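Side-chain contacts in ferric uptake regulation protein (Vibrio cholerae, PDB 2W57), which probably represses iron-uptake genes by binding DNA as a metal-loaded dimer, with zinc occupying its metal sites in this crystal: residues A[68-73]-A[78-83]; A[85-90]-A[106-111]. One frame throughout, in Å; residues are numbered along the deposited sequence.

Contact 1. Residues A[68-73]-A[78-83]. With ZN (zinc ion), chain D.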
loop_
_atom_site.group_PDB
_atom_site.type_symbol
_atom_site.label_atom_id
_atom_site.label_comp_id
_atom_site.label_asym_id
_atom_site.label_seq_id
_atom_site.Cartn_x
_atom_site.Cartn_y
_atom_site.Cartn_z
ATOM N N VAL A 68 15.598 4.211 -4.029
ATOM C CA VAL A 68 14.228 4.692 -3.848
ATOM C C VAL A 68 13.457 3.865 -2.813
ATOM O O VAL A 68 13.868 2.756 -2.454
ATOM C CB VAL A 68 13.420 4.737 -5.184
ATOM C CG1 VAL A 68 14.107 5.596 -6.237
ATOM C CG2 VAL A 68 13.138 3.322 -5.733
ATOM N N THR A 69 12.345 4.422 -2.341
ATOM C CA THR A 69 11.393 3.718 -1.493
ATOM C C THR A 69 10.081 3.638 -2.252
ATOM O O THR A 69 9.620 4.650 -2.800
ATOM C CB THR A 69 11.131 4.489 -0.183
ATOM O OG1 THR A 69 12.361 4.651 0.544
ATOM C CG2 THR A 69 10.122 3.745 0.696
ATOM N N ARG A 70 9.482 2.445 -2.290
ATOM C CA ARG A 70 8.160 2.270 -2.890
ATOM C C ARG A 70 7.057 2.374 -1.850
ATOM O O ARG A 70 7.105 1.703 -0.823
ATOM C CB ARG A 70 8.029 0.935 -3.641
ATOM C CG ARG A 70 6.882 0.964 -4.662
ATOM C CD ARG A 70 6.257 -0.399 -4.984
ATOM N NE ARG A 70 7.025 -1.166 -5.964
ATOM C CZ ARG A 70 6.598 -1.535 -7.176
ATOM N NH1 ARG A 70 5.378 -1.219 -7.629
ATOM N NH2 ARG A 70 7.413 -2.243 -7.947
ATOM N N HIS A 71 6.063 3.209 -2.141
ATOM C CA HIS A 71 4.835 3.267 -1.349
ATOM C C HIS A 71 3.649 2.778 -2.164
ATOM O O HIS A 71 3.476 3.191 -3.312
ATOM C CB HIS A 71 4.551 4.700 -0.903
ATOM C CG HIS A 71 5.604 5.285 -0.019
ATOM N ND1 HIS A 71 5.670 5.022 1.334
ATOM C CD2 HIS A 71 6.628 6.127 -0.291
ATOM C CE1 HIS A 71 6.696 5.670 1.855
ATOM N NE2 HIS A 71 7.291 6.351 0.890
ATOM N N HIS A 72 2.819 1.922 -1.569
ATOM C CA HIS A 72 1.593 1.460 -2.229
ATOM C C HIS A 72 0.388 2.258 -1.747
ATOM O O HIS A 72 -0.044 2.101 -0.607
ATOM C CB HIS A 72 1.369 -0.011 -1.947
ATOM C CG HIS A 72 2.450 -0.898 -2.468
ATOM N ND1 HIS A 72 2.355 -1.552 -3.681
ATOM C CD2 HIS A 72 3.641 -1.262 -1.934
ATOM C CE1 HIS A 72 3.446 -2.273 -3.872
ATOM N NE2 HIS A 72 4.244 -2.111 -2.830
ATOM N N PHE A 73 -0.152 3.121 -2.602
ATOM C CA PHE A 73 -1.260 3.999 -2.204
ATOM C C PHE A 73 -2.595 3.287 -2.263
ATOM O O PHE A 73 -2.648 2.082 -2.520
ATOM C CB PHE A 73 -1.291 5.246 -3.078
ATOM C CG PHE A 73 -0.415 6.346 -2.581
ATOM C CD1 PHE A 73 0.469 6.131 -1.522
ATOM C CD2 PHE A 73 -0.447 7.600 -3.189
ATOM C CE1 PHE A 73 1.289 7.150 -1.061
ATOM C CE2 PHE A 73 0.381 8.630 -2.739
ATOM C CZ PHE A 73 1.248 8.405 -1.671
ATOM N N SER A 78 1.378 2.698 -7.018
ATOM C CA SER A 78 2.683 2.747 -6.363
ATOM C C SER A 78 3.332 4.070 -6.703
ATOM O O SER A 78 3.415 4.439 -7.871
ATOM C CB SER A 78 3.615 1.649 -6.870
ATOM O OG SER A 78 3.040 0.366 -6.756
ATOM N N VAL A 79 3.792 4.785 -5.684
ATOM C CA VAL A 79 4.595 5.986 -5.889
ATOM C C VAL A 79 5.979 5.781 -5.286
ATOM O O VAL A 79 6.159 5.051 -4.294
ATOM C CB VAL A 79 3.926 7.284 -5.328
ATOM C CG1 VAL A 79 2.633 7.597 -6.071
ATOM C CG2 VAL A 79 3.646 7.170 -3.852
ATOM N N PHE A 80 6.956 6.430 -5.898
ATOM C CA PHE A 80 8.335 6.292 -5.512
ATOM C C PHE A 80 8.882 7.652 -5.089
ATOM O O PHE A 80 8.341 8.696 -5.448
ATOM C CB PHE A 80 9.143 5.728 -6.681
ATOM C CG PHE A 80 8.672 4.367 -7.164
ATOM C CD1 PHE A 80 9.356 3.211 -6.801
ATOM C CD2 PHE A 80 7.557 4.249 -8.004
ATOM C CE1 PHE A 80 8.945 1.960 -7.255
ATOM C CE2 PHE A 80 7.128 3.002 -8.458
ATOM C CZ PHE A 80 7.823 1.850 -8.079
ATOM N N GLU A 81 9.953 7.622 -4.311
ATOM C CA GLU A 81 10.654 8.814 -3.866
ATOM C C GLU A 81 12.069 8.358 -3.566
ATOM O O GLU A 81 12.297 7.162 -3.381
ATOM C CB GLU A 81 10.000 9.422 -2.612
ATOM C CG GLU A 81 9.767 8.445 -1.452
ATOM C CD GLU A 81 9.344 9.137 -0.158
ATOM O OE1 GLU A 81 9.985 10.153 0.207
ATOM O OE2 GLU A 81 8.382 8.673 0.509
ATOM N N LEU A 82 13.012 9.300 -3.547
ATOM C CA LEU A 82 14.387 9.002 -3.177
ATOM C C LEU A 82 14.418 8.775 -1.682
ATOM O O LEU A 82 13.674 9.422 -0.950
ATOM C CB LEU A 82 15.309 10.162 -3.552
ATOM C CG LEU A 82 15.568 10.373 -5.051
ATOM C CD1 LEU A 82 15.999 11.810 -5.343
ATOM C CD2 LEU A 82 16.598 9.370 -5.608
ATOM N N SER A 83 15.262 7.847 -1.234
ATOM C CA SER A 83 15.386 7.525 0.190
ATOM C C SER A 83 15.907 8.695 1.022
ATOM O O SER A 83 16.606 9.565 0.510
ATOM C CB SER A 83 16.312 6.321 0.384
ATOM O OG SER A 83 15.805 5.187 -0.286
HETATM ZN ZN ZN D . 7.485 10.431 1.127
#
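His-71 and Glu-81 project from the same face of a beta hairpin, and their first torsions bring NE2 and OE2 together. CG of His-71 lies anti to its carbonyl carbon (chi1 -62°), while CG of Glu-81 sits between backbone N and carbonyl carbon (chi1 52°). The extended Glu-81 chain rises from the sheet, and the His-71 ring leans over to meet it. NE2 of His-71 donates to OE2 of Glu-81 at 2.6 Å, on the anti side of the carboxylate. The bond is bent, and the oxygen is tilted from the imidazole plane. The same OE2 binds a zinc ion at 2.1 Å, so His-71 lies in the second shell and may hold this ligand in place. Further along this face, CG2 of Val-79 rests over the Phe-73 ring, 3.5 Å from CZ, in a CH-pi contact. On the other face, CG of Arg-70 lies over the Phe-80 ring, 3.5 Å from CE1. The Arg-70 chain then bends, and CZ of Phe-80 comes under its guanidinium, with the two planes 53° apart. NH1 of Arg-70 donates to OG of Ser-78 at 3.0 Å, in the guanidinium plane. His-71 N to Val-79 O is 2.8 Å, and Val-79 N bonds back to His-71 O, an antiparallel hydrogen-bonded pair. The hairpin follows helix 52-64, consistent with the wing of a winged-helix DNA-binding domain. Strand 78-82 lies between 68-72 and the short strand 34-35. Helix 52-64 packs on Val-68, Arg-70 and Phe-80, and Tyr-128 of strand 121-132 bonds ND1 of His-71.

Contact 2. Residues A[85-90]-A[106-111]. With ZN (zinc ion), chain C; ZN (zinc ion), chain D.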
loop_
_atom_site.group_PDB
_atom_site.type_symbol
_atom_site.label_atom_id
_atom_site.label_comp_id
_atom_site.label_asym_id
_atom_site.label_seq_id
_atom_site.Cartn_x
_atom_site.Cartn_y
_atom_site.Cartn_z
ATOM N N GLN A 85 16.868 9.184 5.620
ATOM C CA GLN A 85 16.719 8.773 7.024
ATOM C C GLN A 85 15.574 9.544 7.704
ATOM O O GLN A 85 14.915 9.019 8.610
ATOM C CB GLN A 85 18.016 9.005 7.799
ATOM C CG GLN A 85 19.299 8.452 7.141
ATOM C CD GLN A 85 20.588 8.960 7.823
ATOM O OE1 GLN A 85 20.576 9.375 8.992
ATOM N NE2 GLN A 85 21.705 8.923 7.088
ATOM N N HIS A 86 15.337 10.779 7.251
ATOM C CA HIS A 86 14.254 11.631 7.766
ATOM C C HIS A 86 12.862 11.050 7.500
ATOM O O HIS A 86 12.334 11.097 6.378
ATOM C CB HIS A 86 14.354 13.057 7.213
ATOM C CG HIS A 86 15.752 13.605 7.192
ATOM N ND1 HIS A 86 16.540 13.688 8.325
ATOM C CD2 HIS A 86 16.499 14.104 6.177
ATOM C CE1 HIS A 86 17.714 14.206 8.005
ATOM N NE2 HIS A 86 17.714 14.471 6.710
ATOM N N HIS A 87 12.289 10.504 8.567
ATOM C CA HIS A 87 10.977 9.884 8.565
ATOM C C HIS A 87 9.865 10.885 8.276
ATOM O O HIS A 87 9.831 11.969 8.859
ATOM C CB HIS A 87 10.725 9.230 9.927
ATOM C CG HIS A 87 9.339 8.693 10.093
ATOM N ND1 HIS A 87 8.977 7.432 9.666
ATOM C CD2 HIS A 87 8.227 9.245 10.634
ATOM C CE1 HIS A 87 7.698 7.231 9.935
ATOM N NE2 HIS A 87 7.219 8.316 10.522
ATOM N N HIS A 88 8.955 10.511 7.377
ATOM C CA HIS A 88 7.689 11.229 7.233
ATOM C C HIS A 88 6.496 10.292 6.925
ATOM O O HIS A 88 6.661 9.103 6.624
ATOM C CB HIS A 88 7.809 12.388 6.226
ATOM C CG HIS A 88 8.210 11.961 4.847
ATOM N ND1 HIS A 88 9.499 11.597 4.522
ATOM C CD2 HIS A 88 7.492 11.857 3.705
ATOM C CE1 HIS A 88 9.558 11.280 3.241
ATOM N NE2 HIS A 88 8.354 11.432 2.722
ATOM N N ASP A 89 5.295 10.843 7.053
ATOM C CA ASP A 89 4.075 10.163 6.663
ATOM C C ASP A 89 3.426 10.987 5.574
ATOM O O ASP A 89 3.964 12.028 5.197
ATOM C CB ASP A 89 3.166 9.988 7.869
ATOM C CG ASP A 89 3.807 9.143 8.923
ATOM O OD1 ASP A 89 4.246 8.023 8.579
ATOM O OD2 ASP A 89 3.907 9.599 10.080
ATOM N N HIS A 90 2.294 10.529 5.051
ATOM C CA HIS A 90 1.788 11.114 3.819
ATOM C C HIS A 90 0.328 11.460 3.870
ATOM O O HIS A 90 -0.500 10.692 4.338
ATOM C CB HIS A 90 2.077 10.206 2.618
ATOM C CG HIS A 90 3.498 9.733 2.543
ATOM N ND1 HIS A 90 3.975 8.687 3.308
ATOM C CD2 HIS A 90 4.544 10.162 1.797
ATOM C CE1 HIS A 90 5.255 8.496 3.038
ATOM N NE2 HIS A 90 5.623 9.374 2.121
ATOM N N VAL A 106 2.633 13.848 18.336
ATOM C CA VAL A 106 1.591 13.232 19.147
ATOM C C VAL A 106 1.234 11.858 18.562
ATOM O O VAL A 106 1.201 10.850 19.287
ATOM C CB VAL A 106 0.341 14.152 19.290
ATOM C CG1 VAL A 106 -0.752 13.454 20.076
ATOM C CG2 VAL A 106 0.710 15.492 19.961
ATOM N N ILE A 107 1.003 11.825 17.249
ATOM C CA ILE A 107 0.780 10.572 16.541
ATOM C C ILE A 107 1.966 9.629 16.732
ATOM O O ILE A 107 1.777 8.480 17.133
ATOM C CB ILE A 107 0.481 10.787 15.041
ATOM C CG1 ILE A 107 -0.858 11.510 14.875
ATOM C CG2 ILE A 107 0.482 9.445 14.286
ATOM C CD1 ILE A 107 -1.106 12.025 13.494
ATOM N N GLU A 108 3.181 10.112 16.484
ATOM C CA GLU A 108 4.359 9.272 16.685
ATOM C C GLU A 108 4.349 8.635 18.073
ATOM O O GLU A 108 4.535 7.428 18.187
ATOM C CB GLU A 108 5.671 10.029 16.435
ATOM C CG GLU A 108 5.948 10.447 14.974
ATOM C CD GLU A 108 5.688 9.343 13.940
ATOM O OE1 GLU A 108 5.960 8.153 14.216
ATOM O OE2 GLU A 108 5.205 9.676 12.840
ATOM N N GLN A 109 4.084 9.433 19.111
ATOM C CA GLN A 109 4.033 8.938 20.501
ATOM C C GLN A 109 2.901 7.941 20.753
ATOM O O GLN A 109 3.105 6.916 21.412
ATOM C CB GLN A 109 3.951 10.105 21.496
ATOM C CG GLN A 109 3.834 9.710 22.994
ATOM C CD GLN A 109 4.984 8.815 23.499
ATOM O OE1 GLN A 109 6.064 8.735 22.891
ATOM N NE2 GLN A 109 4.745 8.140 24.620
ATOM N N ARG A 110 1.718 8.237 20.221
ATOM C CA ARG A 110 0.554 7.377 20.427
ATOM C C ARG A 110 0.759 5.956 19.912
ATOM O O ARG A 110 0.386 4.992 20.580
ATOM C CB ARG A 110 -0.689 7.998 19.800
ATOM C CG ARG A 110 -1.169 9.268 20.496
ATOM C CD ARG A 110 -1.474 9.059 21.983
ATOM N NE ARG A 110 -2.509 8.053 22.205
ATOM C CZ ARG A 110 -2.412 7.038 23.062
ATOM N NH1 ARG A 110 -1.325 6.875 23.818
ATOM N NH2 ARG A 110 -3.421 6.185 23.177
ATOM N N GLN A 111 1.371 5.845 18.733
ATOM C CA GLN A 111 1.717 4.561 18.109
ATOM C C GLN A 111 2.522 3.653 19.050
ATOM O O GLN A 111 2.208 2.468 19.190
ATOM C CB GLN A 111 2.475 4.802 16.789
ATOM C CG GLN A 111 1.674 5.585 15.729
ATOM C CD GLN A 111 2.450 5.874 14.452
ATOM O OE1 GLN A 111 3.664 5.681 14.386
ATOM N NE2 GLN A 111 1.751 6.360 13.431
HETATM ZN ZN ZN C . 5.045 8.441 11.161
HETATM ZN ZN ZN D . 7.485 10.431 1.127
#
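A four-ligand zinc site joins the segment 85-90 to helix 105-117. His-87, Asp-89 and Glu-108 supply three of its ligands, and His-125 of strand 121-132 completes it. NE2 of His-87 is 2.3 Å from the zinc ion. OE2 of Glu-108 comes from the helix side and lies 2.1 Å from the metal. OD2 of Asp-89 binds the same ion, with OD1 farther away at 2.7 Å. The two segments touch through these ligand atoms. OE2 of Glu-108 stands 3.1 Å from OD2 of Asp-89 and 3.4 Å from NE2 of His-87. Both pairs are close because they share the metal, and neither is a hydrogen bond. The carboxylates of Asp-89 and Glu-108 approach from opposite directions and are nearly coplanar, 18° apart. The His-87 ring presents its edge to Glu-108 and stands 82° from that carboxylate. CG of His-87 is anti to its backbone N (chi1 173°), which carries NE2 out to the ion. Glu-108 instead bends at chi2 to bring OE2 to the ion. Along 87-90 the ligands alternate between two metals. His-88 and His-90 turn to a second zinc ion, completed by His-33 and Glu-81. NE2 of His-88 is 2.1 Å from that ion, and NE2 of His-90 also binds it. Two carboxylates so near each other would probably repel without a cation between them. The zinc ion would offset that charge, so the meeting of 85-90 with 106-111 probably depends on the metal.

Contact 1 lies near the centre of the chain, whereas contact 2 lies toward the dimerisation side; the centres of the two contacts are about 17 Å apart. Contact 1 is a true strand pair: backbone bonds, ring contacts and a wide buried surface join it. Contact 2 buries little, and its segments meet mainly through one zinc ion. The two share no strand or helix, but strand 78-82 is followed in the chain by 89-93. A different zinc ion links them, taking Glu-81 from contact 1 and His-88 and His-90 from contact 2. His-71 and His-90 also meet edge to face there. The second subunit reaches both contacts, through His-72 in the hairpin and through helix 105-117 in contact 2.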